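Side-chain contact in glutamine amidotransferase domain-containing protein (Thermotoga maritima, PDB 1O1Y), which probably acts as a glutamine amidotransferase, releasing ammonia from glutamine for transfer to another substrate: residues A[28-33]-A[38-43]. Sequence-based numbering, arbitrary orientation.
With SO4 (sulfate ion), chain B.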
HETATM    1  N   MSE A  28      -2.342   4.528   9.910  1.00 11.01           N
HETATM    2  CA  MSE A  28      -2.820   5.896  10.120  1.00 11.59           C
HETATM    3  C   MSE A  28      -3.955   6.260   9.180  1.00 11.65           C
HETATM    4  O   MSE A  28      -4.664   7.236   9.448  1.00 11.51           O
HETATM    5  CB  MSE A  28      -1.687   6.915   9.915  1.00 11.10           C
HETATM    6  CG  MSE A  28      -0.575   6.731  10.920  1.00 13.98           C
HETATM    7 SE   MSE A  28       0.648   8.302  10.946  0.70 17.33          SE
HETATM    8  CE  MSE A  28       1.628   8.041   9.434  1.00 14.19           C
HETATM    9  N   MSE A  29      -4.197   5.475   8.139  1.00 10.78           N
HETATM   10  CA  MSE A  29      -5.400   5.689   7.323  1.00 11.79           C
HETATM   11  C   MSE A  29      -6.653   5.515   8.141  1.00 11.92           C
HETATM   12  O   MSE A  29      -7.630   6.241   7.913  1.00 11.82           O
HETATM   13  CB  MSE A  29      -5.447   4.821   6.085  1.00 11.59           C
HETATM   14  CG  MSE A  29      -4.450   5.172   5.047  1.00 15.19           C
HETATM   15 SE   MSE A  29      -4.608   4.055   3.462  0.70 18.99          SE
HETATM   16  CE  MSE A  29      -3.425   2.637   4.051  1.00 20.06           C
ATOM     17  N   GLU A  30      -6.650   4.595   9.116  1.00 11.58           N
ATOM     18  CA  GLU A  30      -7.819   4.456  10.000  1.00 12.52           C
ATOM     19  C   GLU A  30      -8.142   5.758  10.779  1.00 11.05           C
ATOM     20  O   GLU A  30      -9.307   6.161  10.904  1.00  9.84           O
ATOM     21  CB  GLU A  30      -7.611   3.304  10.995  1.00 15.98           C
ATOM     22  CG  GLU A  30      -8.874   2.641  11.407  1.00 24.31           C
ATOM     23  CD  GLU A  30      -8.583   1.388  12.210  1.00 30.86           C
ATOM     24  OE1 GLU A  30      -8.266   0.326  11.626  1.00 31.30           O
ATOM     25  OE2 GLU A  30      -8.629   1.507  13.428  1.00 38.39           O
ATOM     26  N   ASP A  31      -7.104   6.372  11.319  1.00 10.71           N
ATOM     27  CA  ASP A  31      -7.194   7.622  12.018  1.00 11.37           C
ATOM     28  C   ASP A  31      -7.739   8.723  11.083  1.00  9.16           C
ATOM     29  O   ASP A  31      -8.600   9.520  11.478  1.00 10.34           O
ATOM     30  CB  ASP A  31      -5.815   8.036  12.522  1.00 12.41           C
ATOM     31  CG  ASP A  31      -5.213   7.009  13.507  1.00 25.58           C
ATOM     32  OD1 ASP A  31      -5.974   6.491  14.360  1.00 36.67           O
ATOM     33  OD2 ASP A  31      -4.006   6.725  13.501  1.00 29.34           O
ATOM     34  N   ILE A  32      -7.207   8.758   9.872  1.00  9.36           N
ATOM     35  CA  ILE A  32      -7.675   9.728   8.889  1.00  8.52           C
ATOM     36  C   ILE A  32      -9.126   9.503   8.515  1.00  8.66           C
ATOM     37  O   ILE A  32      -9.900  10.457   8.438  1.00  9.14           O
ATOM     38  CB  ILE A  32      -6.795   9.743   7.669  1.00  8.20           C
ATOM     39  CG1 ILE A  32      -5.398  10.220   8.033  1.00  9.27           C
ATOM     40  CG2 ILE A  32      -7.432  10.633   6.583  1.00  9.38           C
ATOM     41  CD1 ILE A  32      -4.380   9.988   6.960  1.00  8.44           C
ATOM     42  N   PHE A  33      -9.513   8.256   8.292  1.00  9.66           N
ATOM     43  CA  PHE A  33     -10.899   7.962   7.913  1.00  7.97           C
ATOM     44  C   PHE A  33     -11.793   8.360   9.038  1.00  9.31           C
ATOM     45  O   PHE A  33     -12.862   8.946   8.835  1.00  6.93           O
ATOM     46  CB  PHE A  33     -11.077   6.467   7.602  1.00  7.99           C
ATOM     47  CG  PHE A  33     -10.321   5.958   6.418  1.00  9.35           C
ATOM     48  CD1 PHE A  33      -9.623   6.786   5.527  1.00  9.48           C
ATOM     49  CD2 PHE A  33     -10.316   4.579   6.183  1.00 11.59           C
ATOM     50  CE1 PHE A  33      -8.899   6.249   4.457  1.00 11.45           C
ATOM     51  CE2 PHE A  33      -9.609   4.049   5.097  1.00 12.64           C
ATOM     52  CZ  PHE A  33      -8.911   4.869   4.229  1.00 11.42           C
ATOM     53  N   TRP A  38     -15.225   9.170   7.279  1.00  7.22           N
ATOM     54  CA  TRP A  38     -15.346   8.210   6.191  1.00  7.82           C
ATOM     55  C   TRP A  38     -15.692   6.809   6.740  1.00 10.71           C
ATOM     56  O   TRP A  38     -15.049   6.331   7.655  1.00 12.34           O
ATOM     57  CB  TRP A  38     -14.075   8.128   5.400  1.00  7.58           C
ATOM     58  CG  TRP A  38     -13.750   9.339   4.629  1.00  6.37           C
ATOM     59  CD1 TRP A  38     -14.504  10.463   4.506  1.00  7.98           C
ATOM     60  CD2 TRP A  38     -12.630   9.510   3.755  1.00  7.66           C
ATOM     61  NE1 TRP A  38     -13.890  11.354   3.662  1.00  8.01           N
ATOM     62  CE2 TRP A  38     -12.748  10.802   3.174  1.00  7.59           C
ATOM     63  CE3 TRP A  38     -11.518   8.726   3.419  1.00 10.08           C
ATOM     64  CZ2 TRP A  38     -11.808  11.322   2.283  1.00 11.92           C
ATOM     65  CZ3 TRP A  38     -10.583   9.241   2.523  1.00 12.54           C
ATOM     66  CH2 TRP A  38     -10.741  10.539   1.966  1.00 13.68           C
ATOM     67  N   SER A  39     -16.709   6.175   6.172  1.00 10.31           N
ATOM     68  CA  SER A  39     -17.020   4.767   6.505  1.00 10.07           C
ATOM     69  C   SER A  39     -15.949   3.879   5.895  1.00  9.51           C
ATOM     70  O   SER A  39     -15.353   4.202   4.865  1.00  7.87           O
ATOM     71  CB  SER A  39     -18.380   4.379   5.933  1.00  8.86           C
ATOM     72  OG  SER A  39     -19.380   5.131   6.549  1.00 15.60           O
ATOM     73  N   PHE A  40     -15.676   2.760   6.559  1.00 10.88           N
ATOM     74  CA  PHE A  40     -14.802   1.747   5.966  1.00  9.70           C
ATOM     75  C   PHE A  40     -15.166   0.336   6.403  1.00  9.89           C
ATOM     76  O   PHE A  40     -15.654   0.099   7.541  1.00  9.67           O
ATOM     77  CB  PHE A  40     -13.315   2.057   6.209  1.00 10.52           C
ATOM     78  CG  PHE A  40     -12.930   2.123   7.656  1.00 11.59           C
ATOM     79  CD1 PHE A  40     -12.310   1.037   8.265  1.00 14.83           C
ATOM     80  CD2 PHE A  40     -13.185   3.276   8.407  1.00 14.82           C
ATOM     81  CE1 PHE A  40     -11.961   1.082   9.608  1.00 18.95           C
ATOM     82  CE2 PHE A  40     -12.843   3.345   9.762  1.00 17.21           C
ATOM     83  CZ  PHE A  40     -12.225   2.239  10.366  1.00 18.59           C
ATOM     84  N   ASP A  41     -14.979  -0.591   5.481  1.00 10.02           N
ATOM     85  CA  ASP A  41     -15.177  -2.027   5.710  1.00  9.43           C
ATOM     86  C   ASP A  41     -13.868  -2.720   5.467  1.00  9.83           C
ATOM     87  O   ASP A  41     -13.249  -2.534   4.404  1.00 10.05           O
ATOM     88  CB  ASP A  41     -16.189  -2.605   4.710  1.00  8.40           C
ATOM     89  CG  ASP A  41     -17.577  -1.968   4.810  1.00 10.26           C
ATOM     90  OD1 ASP A  41     -18.010  -1.553   5.899  1.00 14.03           O
ATOM     91  OD2 ASP A  41     -18.356  -1.949   3.852  1.00 13.75           O
ATOM     92  N   TYR A  42     -13.398  -3.494   6.451  1.00  9.86           N
ATOM     93  CA  TYR A  42     -12.287  -4.390   6.170  1.00 10.54           C
ATOM     94  C   TYR A  42     -12.861  -5.620   5.448  1.00  9.83           C
ATOM     95  O   TYR A  42     -13.920  -6.153   5.810  1.00  9.68           O
ATOM     96  CB  TYR A  42     -11.593  -4.861   7.444  1.00 10.43           C
ATOM     97  CG  TYR A  42     -10.547  -3.905   7.974  1.00  8.31           C
ATOM     98  CD1 TYR A  42     -10.777  -3.149   9.099  1.00 15.54           C
ATOM     99  CD2 TYR A  42      -9.296  -3.811   7.358  1.00  9.81           C
ATOM    100  CE1 TYR A  42      -9.825  -2.309   9.591  1.00 10.69           C
ATOM    101  CE2 TYR A  42      -8.345  -2.960   7.824  1.00 11.02           C
ATOM    102  CZ  TYR A  42      -8.588  -2.228   8.954  1.00 11.85           C
ATOM    103  OH  TYR A  42      -7.636  -1.382   9.412  1.00 13.70           O
ATOM    104  N   LEU A  43     -12.146  -6.077   4.454  1.00  9.25           N
ATOM    105  CA  LEU A  43     -12.429  -7.363   3.792  1.00  9.88           C
ATOM    106  C   LEU A  43     -11.209  -8.270   4.042  1.00 10.61           C
ATOM    107  O   LEU A  43     -10.156  -8.046   3.487  1.00  9.80           O
ATOM    108  CB  LEU A  43     -12.657  -7.194   2.310  1.00 10.01           C
ATOM    109  CG  LEU A  43     -13.000  -8.493   1.561  1.00  9.71           C
ATOM    110  CD1 LEU A  43     -14.336  -9.061   1.990  1.00 15.85           C
ATOM    111  CD2 LEU A  43     -12.965  -8.231   0.065  1.00 15.04           C
TER
HETATM  112  S   SO4 B 401     -22.249   5.611   3.910  0.50 17.17           S
HETATM  113  O1  SO4 B 401     -21.848   5.526   5.321  0.50 13.90           O
HETATM  114  O2  SO4 B 401     -21.053   5.992   3.134  0.50 13.05           O
HETATM  115  O3  SO4 B 401     -23.332   6.580   3.783  0.50 20.07           O
HETATM  116  O4  SO4 B 401     -22.802   4.324   3.491  0.50 19.82           O
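F33 and W38 come closest where the loop leads into strand 39-43, whose axis passes 9.5 Å from that of segment 28-33 of helix 28-35, roughly antiparallel at 147°. A bent backbone hydrogen bond from W38 N to F33 O (2.8 Å) closes this turn. The F33 ring lies between two aromatic neighbours. On one flank its CD1 touches W38 CE3 at 3.4 Å, the planes inclined by 35°; on the other its CD2 packs 3.9 Å from F40 CD2, with that atom near the plane of the F33 ring. F40 carries CG between its backbone N and carbonyl carbon (chi1 60°), which directs the ring at the helix, where CZ meets E30 CG at 3.5 Å. The extended E30 chain brings OE1 to the Y42 hydroxyl, which donates a 2.9 Å hydrogen bond nearly along the carboxylate C-O axis; the same hydroxyl also bonds L26 N. S39 OG donates a 2.8 Å hydrogen bond to O1 of a sulfate, probably from the crystallisation liquor, also held by R14 and by H12 of the apparent histidine tag. F33, W38 and F40 form an aromatic cluster joining helix, loop and edge strand in the first beta-alpha-beta unit of the flavodoxin-like fold.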